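PDB 1WD5: phosphoribosyltransferase from Thermus thermophilus, which is probably a phosphoribosyltransferase of the type I fold, transferring phosphoribosyl groups to or from a substrate not yet established. Local coordinates for residues 49-54 and 201-206; 30-35 and 194-199; 74-79 and 90-95; 55-60 and 68-73; 150-155 and 171-176. All coordinates share one frame; numbering follows the deposited sequence.

Interaction 1: 49-54 and 201-206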
# COMPACT_ATOMS: atom_id res chain seq x y z
N LEU A 49 5.27 -12.24 1.88
CA LEU A 49 5.52 -10.80 1.85
C LEU A 49 6.08 -10.29 0.53
O LEU A 49 6.94 -10.92 -0.09
CB LEU A 49 6.46 -10.42 2.99
CG LEU A 49 6.92 -8.97 3.19
CD1 LEU A 49 7.98 -8.60 2.17
CD2 LEU A 49 5.72 -8.03 3.10
N ASP A 50 5.58 -9.14 0.10
CA ASP A 50 6.05 -8.50 -1.12
C ASP A 50 5.74 -7.02 -0.99
O ASP A 50 5.07 -6.59 -0.04
CB ASP A 50 5.39 -9.08 -2.38
CG ASP A 50 6.10 -8.64 -3.66
OD1 ASP A 50 7.18 -8.02 -3.58
OD2 ASP A 50 5.57 -8.91 -4.76
N VAL A 51 6.22 -6.23 -1.93
CA VAL A 51 5.99 -4.81 -1.90
C VAL A 51 5.07 -4.43 -3.05
O VAL A 51 5.06 -5.08 -4.09
CB VAL A 51 7.32 -4.05 -2.05
CG1 VAL A 51 7.98 -4.43 -3.37
CG2 VAL A 51 7.09 -2.56 -1.98
N VAL A 52 4.27 -3.39 -2.85
CA VAL A 52 3.39 -2.91 -3.90
C VAL A 52 4.06 -1.64 -4.39
O VAL A 52 4.36 -0.75 -3.60
CB VAL A 52 1.95 -2.63 -3.39
CG1 VAL A 52 1.96 -1.65 -2.24
CG2 VAL A 52 1.09 -2.11 -4.54
N LEU A 53 4.31 -1.59 -5.69
CA LEU A 53 4.99 -0.46 -6.31
C LEU A 53 4.08 0.26 -7.29
O LEU A 53 3.84 -0.21 -8.40
CB LEU A 53 6.25 -0.98 -7.01
CG LEU A 53 7.26 -1.60 -6.05
CD1 LEU A 53 8.23 -2.53 -6.79
CD2 LEU A 53 8.02 -0.49 -5.34
N VAL A 54 3.58 1.42 -6.86
CA VAL A 54 2.65 2.20 -7.67
C VAL A 54 2.83 3.70 -7.42
O VAL A 54 3.49 4.11 -6.46
CB VAL A 54 1.20 1.84 -7.30
CG1 VAL A 54 0.97 0.35 -7.46
CG2 VAL A 54 0.91 2.25 -5.87
N ALA A 201 16.73 -5.61 2.51
CA ALA A 201 17.11 -6.66 3.45
C ALA A 201 15.90 -7.52 3.79
O ALA A 201 15.99 -8.75 3.85
CB ALA A 201 17.67 -6.03 4.72
N ILE A 202 14.76 -6.87 4.00
CA ILE A 202 13.53 -7.58 4.32
C ILE A 202 13.07 -8.42 3.13
O ILE A 202 12.75 -9.60 3.29
CB ILE A 202 12.41 -6.60 4.70
CG1 ILE A 202 12.77 -5.92 6.02
CG2 ILE A 202 11.08 -7.34 4.82
CD1 ILE A 202 11.79 -4.85 6.45
N LEU A 203 13.06 -7.82 1.94
CA LEU A 203 12.64 -8.52 0.73
C LEU A 203 13.48 -9.76 0.39
O LEU A 203 12.96 -10.74 -0.13
CB LEU A 203 12.66 -7.55 -0.46
CG LEU A 203 11.62 -6.42 -0.49
CD1 LEU A 203 11.85 -5.53 -1.70
CD2 LEU A 203 10.22 -7.02 -0.54
N LEU A 204 14.78 -9.69 0.69
CA LEU A 204 15.70 -10.79 0.41
C LEU A 204 15.31 -12.11 1.07
O LEU A 204 15.49 -13.18 0.50
CB LEU A 204 17.12 -10.42 0.85
CG LEU A 204 17.93 -9.51 -0.09
CD1 LEU A 204 19.15 -8.96 0.63
CD2 LEU A 204 18.35 -10.31 -1.32
N GLU A 205 14.77 -12.02 2.29
CA GLU A 205 14.35 -13.21 3.03
C GLU A 205 13.19 -13.94 2.36
O GLU A 205 12.91 -15.11 2.68
CB GLU A 205 13.93 -12.83 4.46
CG GLU A 205 15.07 -12.60 5.45
CD GLU A 205 15.85 -13.88 5.75
OE1 GLU A 205 16.63 -14.32 4.87
OE2 GLU A 205 15.70 -14.44 6.85
N TRP A 206 12.50 -13.28 1.43
CA TRP A 206 11.36 -13.91 0.77
C TRP A 206 11.60 -14.40 -0.66
O TRP A 206 10.66 -14.85 -1.32
CB TRP A 206 10.15 -12.96 0.79
CG TRP A 206 9.71 -12.61 2.19
CD1 TRP A 206 10.17 -11.59 2.97
CD2 TRP A 206 8.76 -13.33 2.99
NE1 TRP A 206 9.57 -11.63 4.21
CE2 TRP A 206 8.70 -12.69 4.25
CE3 TRP A 206 7.96 -14.46 2.77
CZ2 TRP A 206 7.87 -13.13 5.28
CZ3 TRP A 206 7.13 -14.90 3.80
CH2 TRP A 206 7.09 -14.24 5.04
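Ile-202 makes the first and lightest touch on the strand: its CG2 lies 4.3 Å from Leu-49 CD1. One residue on, Leu-203 pushes in deeper. Its CD2 branch comes to 3.9 Å from the same Leu-49 CD1, the two side chains crossing at about a right angle, and its other methyl, CD1, stands 4.4 Å from Val-51 CG1. Tyr-109 of helix 88-112 packs on Leu-203 as well. Trp-206 is brought back toward the strand with its backbone N bonded to Leu-203 O (3.0 Å), and its indole lies against Leu-49. Leu-49 CB sits over one face of the ring system, 3.5 Å from the centroid of the five-membered ring and 15° off its normal, a clear CH-pi contact. With CG anti to the backbone N (chi1 179°), the leucine runs on past the pyrrole side, so that Leu-49 CD1 reaches 3.8 Å from Trp-206 CD1. The indole's NE1 is bonded to Asp-39, while Asp-50 is held by Arg-110 and by the backbone N of Ala-116. No hydrogen bond passes between the two segments: the C-terminal helix is seated here by methyl packing and one aromatic face, the polar groups finding their partners outside the contact.

Interaction 2: 30-35 and 194-199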
# COMPACT_ATOMS: atom_id res chain seq x y z
N LEU A 30 3.30 -1.06 1.56
CA LEU A 30 3.66 0.15 0.84
C LEU A 30 5.02 0.61 1.35
O LEU A 30 5.26 0.60 2.55
CB LEU A 30 2.62 1.26 1.08
CG LEU A 30 1.32 1.22 0.27
CD1 LEU A 30 0.54 -0.06 0.56
CD2 LEU A 30 0.48 2.44 0.62
N PRO A 31 5.93 1.00 0.45
CA PRO A 31 7.27 1.46 0.84
C PRO A 31 7.17 2.74 1.66
O PRO A 31 6.31 3.57 1.38
CB PRO A 31 7.96 1.71 -0.51
CG PRO A 31 7.18 0.87 -1.48
CD PRO A 31 5.76 1.04 -1.01
N ARG A 32 8.02 2.91 2.68
CA ARG A 32 9.03 1.93 3.07
C ARG A 32 8.70 1.36 4.46
O ARG A 32 8.80 0.15 4.68
CB ARG A 32 10.42 2.56 3.09
CG ARG A 32 10.93 2.97 1.70
CD ARG A 32 12.42 3.28 1.70
NE ARG A 32 12.76 4.50 2.44
CZ ARG A 32 12.60 5.73 1.98
NH1 ARG A 32 12.10 5.95 0.76
NH2 ARG A 32 12.95 6.77 2.73
N GLY A 33 8.29 2.22 5.38
CA GLY A 33 7.95 1.77 6.72
C GLY A 33 6.86 0.71 6.70
O GLY A 33 6.83 -0.18 7.55
N GLY A 34 5.96 0.82 5.73
CA GLY A 34 4.88 -0.14 5.62
C GLY A 34 5.35 -1.56 5.39
O GLY A 34 4.65 -2.52 5.75
N VAL A 35 6.53 -1.72 4.80
CA VAL A 35 7.06 -3.05 4.53
C VAL A 35 7.41 -3.75 5.84
O VAL A 35 7.31 -4.97 5.93
CB VAL A 35 8.31 -2.98 3.61
CG1 VAL A 35 8.90 -4.37 3.43
CG2 VAL A 35 7.92 -2.41 2.25
N VAL A 194 13.27 4.00 7.80
CA VAL A 194 13.43 2.69 7.17
C VAL A 194 13.96 3.00 5.76
O VAL A 194 13.23 3.53 4.92
CB VAL A 194 12.08 1.93 7.08
CG1 VAL A 194 12.26 0.65 6.26
CG2 VAL A 194 11.59 1.59 8.49
N THR A 195 15.23 2.68 5.52
CA THR A 195 15.87 2.97 4.24
C THR A 195 15.58 1.95 3.15
O THR A 195 15.06 0.86 3.41
CB THR A 195 17.40 3.03 4.41
OG1 THR A 195 17.88 1.71 4.69
CG2 THR A 195 17.79 3.95 5.57
N ASP A 196 15.92 2.31 1.91
CA ASP A 196 15.72 1.40 0.79
C ASP A 196 16.52 0.13 1.08
O ASP A 196 16.08 -0.98 0.75
CB ASP A 196 16.19 2.03 -0.52
CG ASP A 196 15.19 3.03 -1.09
OD1 ASP A 196 14.00 2.67 -1.24
OD2 ASP A 196 15.59 4.17 -1.39
N GLU A 197 17.70 0.28 1.69
CA GLU A 197 18.52 -0.88 2.01
C GLU A 197 17.81 -1.74 3.05
O GLU A 197 17.91 -2.97 3.02
CB GLU A 197 19.89 -0.46 2.54
CG GLU A 197 20.73 0.34 1.55
CD GLU A 197 22.22 0.24 1.83
OE1 GLU A 197 22.60 0.11 3.02
OE2 GLU A 197 23.02 0.32 0.87
N ASP A 198 17.09 -1.11 3.98
CA ASP A 198 16.35 -1.87 4.98
C ASP A 198 15.23 -2.66 4.29
O ASP A 198 14.96 -3.81 4.63
CB ASP A 198 15.75 -0.96 6.06
CG ASP A 198 16.82 -0.29 6.92
OD1 ASP A 198 17.88 -0.91 7.15
OD2 ASP A 198 16.58 0.84 7.40
N VAL A 199 14.56 -2.03 3.32
CA VAL A 199 13.49 -2.72 2.60
C VAL A 199 14.07 -3.89 1.81
O VAL A 199 13.48 -4.96 1.78
CB VAL A 199 12.75 -1.77 1.64
CG1 VAL A 199 11.77 -2.57 0.78
CG2 VAL A 199 12.00 -0.70 2.43
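Gly-33 and Val-194 bring the two backbones closest, CA to CA 5.6 Å, just after a cis peptide bond leads into Arg-32 and just before helix 196-204 begins. That cis peptide, following strand 26-29, is consistent with the pyrophosphate-binding loop of type I relatives, several of which have one there. Val-194 leans on this turn with CG2, 4.1 Å from Gly-33 CA. Arg-32 carries the polar part. Its chain bends at chi3 (-69°), which swings the guanidinium back so that NE donates to Val-194 O over 2.7 Å, with an N-H...O angle of 151°; the bond lies in the carbonyl plane and near the guanidinium plane. NH2 makes a salt bridge to Glu-193. Asp-196 OD1 touches the aliphatic part, 3.4 Å from Arg-32 CD, but the carboxylate itself is committed to Tyr-109 and Arg-105. Nearer the backbone, Val-199 CG2 packs 3.7 Å from Arg-32 CB, and its CG1 meets Val-35 CG2 at 4.1 Å. An alanine here is likely to leave Val-194 O without its NE donor and Glu-193 without its ion-pair mate, and to strip aliphatic cover from Val-199 CG2. Thr-195 and Asp-198 close a capping box: Asp-198 N donates to Thr-195 OG1 and Thr-195 N to Asp-198 OD2. The contact thus sets the start of helix 196-204 against that of helix 33-45, with helix 88-112 alongside and strand 48-59 packed on Pro-31.

Interaction 3: 74-79 and 90-95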
# COMPACT_ATOMS: atom_id res chain seq x y z
N GLY A 74 4.15 -0.64 -15.57
CA GLY A 74 3.96 0.39 -16.58
C GLY A 74 2.51 0.67 -16.96
O GLY A 74 2.23 1.71 -17.56
N GLU A 75 1.60 -0.23 -16.61
CA GLU A 75 0.19 -0.05 -16.95
C GLU A 75 -0.42 1.20 -16.31
O GLU A 75 -0.13 1.54 -15.17
CB GLU A 75 -0.63 -1.26 -16.52
CG GLU A 75 -0.82 -1.39 -15.02
CD GLU A 75 0.32 -2.13 -14.34
OE1 GLU A 75 1.45 -2.12 -14.87
OE2 GLU A 75 0.08 -2.71 -13.27
N LEU A 76 -1.27 1.87 -17.07
CA LEU A 76 -1.97 3.07 -16.60
C LEU A 76 -3.40 2.67 -16.29
O LEU A 76 -4.11 2.17 -17.16
CB LEU A 76 -1.96 4.16 -17.67
CG LEU A 76 -2.81 5.40 -17.41
CD1 LEU A 76 -2.37 6.10 -16.13
CD2 LEU A 76 -2.69 6.35 -18.61
N VAL A 77 -3.82 2.89 -15.05
CA VAL A 77 -5.18 2.55 -14.63
C VAL A 77 -5.92 3.84 -14.30
O VAL A 77 -5.56 4.56 -13.37
CB VAL A 77 -5.17 1.64 -13.38
CG1 VAL A 77 -6.61 1.34 -12.94
CG2 VAL A 77 -4.43 0.35 -13.70
N LEU A 78 -6.94 4.13 -15.09
CA LEU A 78 -7.71 5.36 -14.93
C LEU A 78 -9.02 5.16 -14.18
O LEU A 78 -9.64 4.10 -14.28
CB LEU A 78 -8.02 5.95 -16.30
CG LEU A 78 -6.82 6.31 -17.18
CD1 LEU A 78 -7.30 6.74 -18.56
CD2 LEU A 78 -6.02 7.41 -16.52
N MSE A 79 -9.43 6.18 -13.43
CA MSE A 79 -10.69 6.14 -12.71
C MSE A 79 -11.78 6.46 -13.75
O MSE A 79 -11.49 7.07 -14.78
CB MSE A 79 -10.70 7.17 -11.58
CG MSE A 79 -9.75 6.82 -10.43
SE MSE A 79 -10.28 5.36 -9.48
CE MSE A 79 -9.56 4.02 -10.44
N TYR A 90 -2.80 14.69 -21.60
CA TYR A 90 -2.29 15.11 -20.30
C TYR A 90 -2.05 13.85 -19.46
O TYR A 90 -0.99 13.68 -18.86
CB TYR A 90 -3.29 16.00 -19.55
CG TYR A 90 -2.95 16.13 -18.08
CD1 TYR A 90 -2.00 17.06 -17.64
CD2 TYR A 90 -3.51 15.27 -17.14
CE1 TYR A 90 -1.61 17.11 -16.29
CE2 TYR A 90 -3.13 15.31 -15.80
CZ TYR A 90 -2.19 16.23 -15.38
OH TYR A 90 -1.83 16.25 -14.06
N LEU A 91 -3.06 12.99 -19.42
CA LEU A 91 -2.98 11.75 -18.66
C LEU A 91 -1.73 10.96 -19.05
O LEU A 91 -1.07 10.36 -18.20
CB LEU A 91 -4.23 10.91 -18.88
CG LEU A 91 -5.54 11.49 -18.33
CD1 LEU A 91 -6.69 10.58 -18.72
CD2 LEU A 91 -5.47 11.62 -16.81
N GLU A 92 -1.40 10.96 -20.34
CA GLU A 92 -0.23 10.24 -20.82
C GLU A 92 1.06 10.93 -20.36
O GLU A 92 2.04 10.25 -20.04
CB GLU A 92 -0.24 10.15 -22.35
CG GLU A 92 -1.33 9.27 -22.94
CD GLU A 92 -1.31 7.85 -22.42
OE1 GLU A 92 -0.21 7.32 -22.16
OE2 GLU A 92 -2.40 7.25 -22.27
N ARG A 93 1.06 12.26 -20.32
CA ARG A 93 2.24 13.01 -19.88
C ARG A 93 2.46 12.78 -18.39
O ARG A 93 3.58 12.52 -17.95
CB ARG A 93 2.08 14.51 -20.15
CG ARG A 93 2.07 14.91 -21.64
CD ARG A 93 2.34 16.41 -21.81
NE ARG A 93 1.31 17.25 -21.20
CZ ARG A 93 0.15 17.55 -21.78
NH1 ARG A 93 -0.13 17.08 -22.99
NH2 ARG A 93 -0.74 18.30 -21.14
N GLU A 94 1.39 12.90 -17.61
CA GLU A 94 1.48 12.71 -16.17
C GLU A 94 1.92 11.28 -15.85
O GLU A 94 2.76 11.07 -14.97
CB GLU A 94 0.13 13.01 -15.51
CG GLU A 94 0.04 12.60 -14.03
CD GLU A 94 0.77 13.54 -13.07
OE1 GLU A 94 1.52 14.43 -13.54
OE2 GLU A 94 0.60 13.37 -11.84
N ALA A 95 1.36 10.31 -16.56
CA ALA A 95 1.71 8.91 -16.33
C ALA A 95 3.21 8.69 -16.54
O ALA A 95 3.84 7.98 -15.77
CB ALA A 95 0.91 8.01 -17.26
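Glu-92 OE2 accepts a hydrogen bond from Gln-88 NE2, one turn back in the helix, and also has Leu-76 CD2 of the strand 3.8 Å away; the methyl rests against an oxygen whose hydrogen bond goes to the glutamine. The axes of strand 76-78 and of helical segment 90-95 approach to 10.3 Å, their directions 131° apart, and side chains bridge the gap. Leu-76 has CG anti to the backbone N (chi1 171°), and this aims its fork at Ala-95: CD1 lies 4.0 Å from Ala-95 CB, and CD2 a little farther from the same methyl. Farther along the strand, Leu-78 straddles the tip of Leu-91, its CD1 and CD2 each 3.9 Å from Leu-91 CD1, the two side chains meeting at a slant. Val-70 and Val-57 also touch Leu-76, and Leu-67 packs on Leu-91. Within the helix Glu-94 N donates to Tyr-90 O over 2.8 Å and Ala-95 N to Leu-91 O over 2.9 Å. The carboxylate of Glu-94 ties these turns to strand 48-59, its OE2 accepting from the backbone N of Gly-58. With no hydrogen bond between the two segments, edge strand 76-78, one of the two outermost in the sheet, is joined to helix 88-112 by leucine and alanine methyls, while the glutamates of the helix spend their polar ends on other partners.

Interaction 4: 55-60 and 68-73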
# COMPACT_ATOMS: atom_id res chain seq x y z
N ARG A 55 2.22 4.51 -8.29
CA ARG A 55 2.25 5.96 -8.19
C ARG A 55 0.88 6.52 -8.55
O ARG A 55 0.18 5.99 -9.41
CB ARG A 55 3.29 6.57 -9.15
CG ARG A 55 4.74 6.34 -8.76
CD ARG A 55 5.12 7.14 -7.53
NE ARG A 55 5.00 8.58 -7.75
CZ ARG A 55 5.08 9.49 -6.79
NH1 ARG A 55 5.30 9.12 -5.53
NH2 ARG A 55 4.93 10.77 -7.08
N LYS A 56 0.49 7.59 -7.87
CA LYS A 56 -0.78 8.23 -8.15
C LYS A 56 -0.60 9.16 -9.35
O LYS A 56 0.46 9.78 -9.51
CB LYS A 56 -1.23 9.03 -6.93
CG LYS A 56 -2.49 9.85 -7.14
CD LYS A 56 -2.21 11.32 -6.90
CE LYS A 56 -1.65 11.54 -5.50
NZ LYS A 56 -0.90 12.82 -5.43
N VAL A 57 -1.62 9.24 -10.20
CA VAL A 57 -1.61 10.12 -11.37
C VAL A 57 -2.58 11.23 -10.99
O VAL A 57 -3.80 11.01 -10.95
CB VAL A 57 -2.12 9.37 -12.63
CG1 VAL A 57 -2.30 10.34 -13.78
CG2 VAL A 57 -1.13 8.29 -13.01
N GLY A 58 -2.05 12.41 -10.69
CA GLY A 58 -2.88 13.52 -10.27
C GLY A 58 -3.49 14.36 -11.37
O GLY A 58 -3.07 14.28 -12.53
N ALA A 59 -4.47 15.17 -11.01
CA ALA A 59 -5.18 16.03 -11.95
C ALA A 59 -4.41 17.31 -12.30
O ALA A 59 -3.51 17.73 -11.57
CB ALA A 59 -6.54 16.40 -11.37
N PRO A 60 -4.77 17.94 -13.43
CA PRO A 60 -4.10 19.17 -13.86
C PRO A 60 -4.18 20.28 -12.80
O PRO A 60 -5.26 20.64 -12.34
CB PRO A 60 -4.85 19.54 -15.14
CG PRO A 60 -5.25 18.20 -15.68
CD PRO A 60 -5.73 17.49 -14.44
N GLY A 68 -6.10 8.60 -11.51
CA GLY A 68 -5.70 7.23 -11.82
C GLY A 68 -4.41 6.82 -11.12
O GLY A 68 -4.01 7.45 -10.14
N ALA A 69 -3.76 5.78 -11.62
CA ALA A 69 -2.52 5.29 -11.03
C ALA A 69 -1.72 4.47 -12.04
O ALA A 69 -2.29 3.96 -13.01
CB ALA A 69 -2.82 4.44 -9.79
N VAL A 70 -0.42 4.35 -11.81
CA VAL A 70 0.44 3.54 -12.68
C VAL A 70 1.15 2.51 -11.80
O VAL A 70 1.56 2.82 -10.68
CB VAL A 70 1.53 4.39 -13.41
CG1 VAL A 70 0.87 5.45 -14.29
CG2 VAL A 70 2.46 5.03 -12.40
N GLY A 71 1.27 1.29 -12.30
CA GLY A 71 1.92 0.23 -11.55
C GLY A 71 3.36 0.04 -12.01
O GLY A 71 3.78 0.63 -13.00
N GLU A 72 4.10 -0.79 -11.29
CA GLU A 72 5.49 -1.05 -11.62
C GLU A 72 5.63 -1.65 -13.02
O GLU A 72 6.67 -1.51 -13.66
CB GLU A 72 6.11 -2.01 -10.59
CG GLU A 72 5.46 -3.38 -10.54
CD GLU A 72 6.10 -4.30 -9.51
OE1 GLU A 72 5.50 -4.51 -8.43
OE2 GLU A 72 7.21 -4.80 -9.77
N GLY A 73 4.58 -2.30 -13.49
CA GLY A 73 4.61 -2.90 -14.81
C GLY A 73 4.42 -1.89 -15.93
O GLY A 73 4.51 -2.24 -17.11
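Val-57 and Val-70 owe their meeting to their first torsions: at chi1 172° Val-57 turns CG2 anti to its carbonyl carbon, and at -60° Val-70 puts CG1 in the matching position, so that Val-57 CG2 and Val-70 CG1 come within 3.7 Å, the side chains crossed at about a right angle. Val-70 CG2 is left between its backbone N and carbonyl carbon, where it packs 3.7 Å from Arg-55 CB. All three side chains lie on the side of the sheet covered by helix 88-112, and Arg-55, bent at two torsions, leads on to Gln-98, which accepts from its NE. Backbone bonds hold the strands together. Arg-55 and Val-70 form a hydrogen-bonded antiparallel pair, each N to the other's O over 3.0 Å and in the carbonyl plane. Beyond them Lys-56 and Ala-69 make the non-hydrogen-bonded pair, while Ala-69 CA offers a CH...O contact of 3.2 Å to Arg-55 O. At Val-57 and Gly-68 the pair is uneven: Val-57 N reaches Gly-68 O over 3.0 Å from above the carbonyl plane (52° out of it), whereas the return bond from Gly-68 N to Val-57 O is weak at 3.4 Å. On the reverse side Lys-56 sends its NZ to Pro-63 O. This is a beta hairpin in which strand 48-59 runs parallel to strand 26-29 and strand 66-71 turns back antiparallel, passing the sheet on to edge strand 76-78.

Interaction 5: 150-155 and 171-176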
# COMPACT_ATOMS: atom_id res chain seq x y z
N ARG A 150 -9.54 -11.70 -3.26
CA ARG A 150 -10.06 -10.82 -2.23
C ARG A 150 -9.01 -9.79 -1.86
O ARG A 150 -7.81 -10.08 -1.88
CB ARG A 150 -10.44 -11.66 -1.02
CG ARG A 150 -10.98 -10.89 0.17
CD ARG A 150 -11.22 -11.83 1.33
NE ARG A 150 -11.73 -11.14 2.51
CZ ARG A 150 -11.99 -11.74 3.67
NH1 ARG A 150 -11.80 -13.05 3.79
NH2 ARG A 150 -12.45 -11.04 4.69
N VAL A 151 -9.46 -8.59 -1.51
CA VAL A 151 -8.54 -7.52 -1.12
C VAL A 151 -8.97 -6.92 0.22
O VAL A 151 -10.15 -6.59 0.42
CB VAL A 151 -8.50 -6.40 -2.19
CG1 VAL A 151 -7.46 -5.36 -1.80
CG2 VAL A 151 -8.16 -7.00 -3.55
N VAL A 152 -8.02 -6.80 1.13
CA VAL A 152 -8.29 -6.23 2.45
C VAL A 152 -7.24 -5.18 2.76
O VAL A 152 -6.04 -5.43 2.64
CB VAL A 152 -8.23 -7.30 3.56
CG1 VAL A 152 -8.41 -6.63 4.92
CG2 VAL A 152 -9.30 -8.35 3.35
N VAL A 153 -7.70 -3.99 3.16
CA VAL A 153 -6.79 -2.92 3.53
C VAL A 153 -6.61 -3.02 5.04
O VAL A 153 -7.59 -2.97 5.79
CB VAL A 153 -7.37 -1.54 3.19
CG1 VAL A 153 -6.52 -0.44 3.82
CG2 VAL A 153 -7.42 -1.36 1.68
N ALA A 154 -5.37 -3.16 5.50
CA ALA A 154 -5.10 -3.27 6.93
C ALA A 154 -4.05 -2.26 7.38
O ALA A 154 -2.93 -2.23 6.87
CB ALA A 154 -4.64 -4.69 7.25
N VAL A 155 -4.43 -1.44 8.37
CA VAL A 155 -3.53 -0.41 8.88
C VAL A 155 -3.64 -0.21 10.39
O VAL A 155 -4.73 -0.28 10.96
CB VAL A 155 -3.82 0.95 8.21
CG1 VAL A 155 -3.61 0.84 6.71
CG2 VAL A 155 -5.26 1.36 8.51
N GLU A 171 -12.76 -3.72 1.97
CA GLU A 171 -12.88 -4.04 3.38
C GLU A 171 -11.67 -3.39 4.04
O GLU A 171 -10.55 -3.47 3.52
CB GLU A 171 -12.84 -5.55 3.61
CG GLU A 171 -13.20 -5.95 5.03
CD GLU A 171 -13.02 -7.43 5.30
OE1 GLU A 171 -13.30 -8.24 4.40
OE2 GLU A 171 -12.62 -7.77 6.43
N VAL A 172 -11.89 -2.72 5.16
CA VAL A 172 -10.80 -2.06 5.87
C VAL A 172 -10.69 -2.54 7.30
O VAL A 172 -11.70 -2.66 8.01
CB VAL A 172 -11.00 -0.53 5.89
CG1 VAL A 172 -9.98 0.10 6.83
CG2 VAL A 172 -10.86 0.04 4.49
N VAL A 173 -9.47 -2.83 7.72
CA VAL A 173 -9.18 -3.25 9.08
C VAL A 173 -8.22 -2.23 9.66
O VAL A 173 -7.05 -2.17 9.27
CB VAL A 173 -8.53 -4.65 9.11
CG1 VAL A 173 -8.14 -5.01 10.54
CG2 VAL A 173 -9.49 -5.69 8.55
N ALA A 174 -8.72 -1.40 10.57
CA ALA A 174 -7.91 -0.37 11.20
C ALA A 174 -7.97 -0.57 12.71
O ALA A 174 -9.06 -0.67 13.28
CB ALA A 174 -8.44 1.01 10.83
N LEU A 175 -6.81 -0.62 13.35
CA LEU A 175 -6.74 -0.82 14.79
C LEU A 175 -7.20 0.40 15.57
O LEU A 175 -7.79 0.29 16.64
CB LEU A 175 -5.31 -1.17 15.21
CG LEU A 175 -4.70 -2.42 14.59
CD1 LEU A 175 -3.30 -2.65 15.18
CD2 LEU A 175 -5.59 -3.62 14.85
N SER A 176 -6.93 1.58 15.01
CA SER A 176 -7.30 2.83 15.65
C SER A 176 -7.63 3.90 14.63
O SER A 176 -6.93 4.05 13.62
CB SER A 176 -6.15 3.30 16.55
OG SER A 176 -6.33 4.66 16.92
O HOH W 1 -12.45 -8.68 2.10
O HOH W 2 -12.53 -5.77 -0.20
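The guanidinium of Arg-150 meets Glu-171 at its edge: NH2 donates to OE1 over 2.9 Å, at 168° and near the guanidinium plane, striking the syn lone pair of the carboxylate. The two flat groups are turned 37° against each other. Also at that edge, near the plane, a water accepts from Arg-150 NE at 2.6 Å and donates to Glu-171 OE1, closing a small ring, while NH1 is bonded to Leu-20 O. A lysine in its place would probably lose this water-bridged grip and leave Leu-20 O without its donor. A second water links Val-151 O to Glu-171 N, filling in where the strands begin to part. From there the parallel ladder of a beta-alpha-beta unit, crossing through helix 160-167, takes over: Val-153 N to Glu-171 O, then Val-173 N to Val-153 O at 2.7 Å, Val-155 N to Val-173 O, and finally Leu-175 N to Val-155 O at 3.2 Å. Valine branches pack on both sides, Val-152 CG1 3.9 Å from Val-173 CG2 on one and Val-153 CB 4.0 Å from Val-172 CG2 on the other. Backbone bonds thus hold edge strand 171-174 along its length, while the salt bridge and two waters satisfy polar groups at its start.

In the fold
Four of the five contacts, all but interaction 2, involve strands of one mixed sheet. Interactions 3 and 4 lie together on its antiparallel flank, centres about 6 Å apart, and are linked by a probable bond of Tyr-90 OH to Gly-58 O; interaction 5 closes the opposite flank, its centre about 22 Å from that of interaction 4. Interactions 1 and 2 share helix 196-204, touch through Pro-31 and Val-51, and bring the C-terminus back to the early strands and helices. Along the chain interaction 4 closes before interaction 3 opens, and both precede interaction 5; all three fall between the ends that interactions 1 and 2 join. The last helix thus clasps the early part of the phosphoribosyltransferase fold.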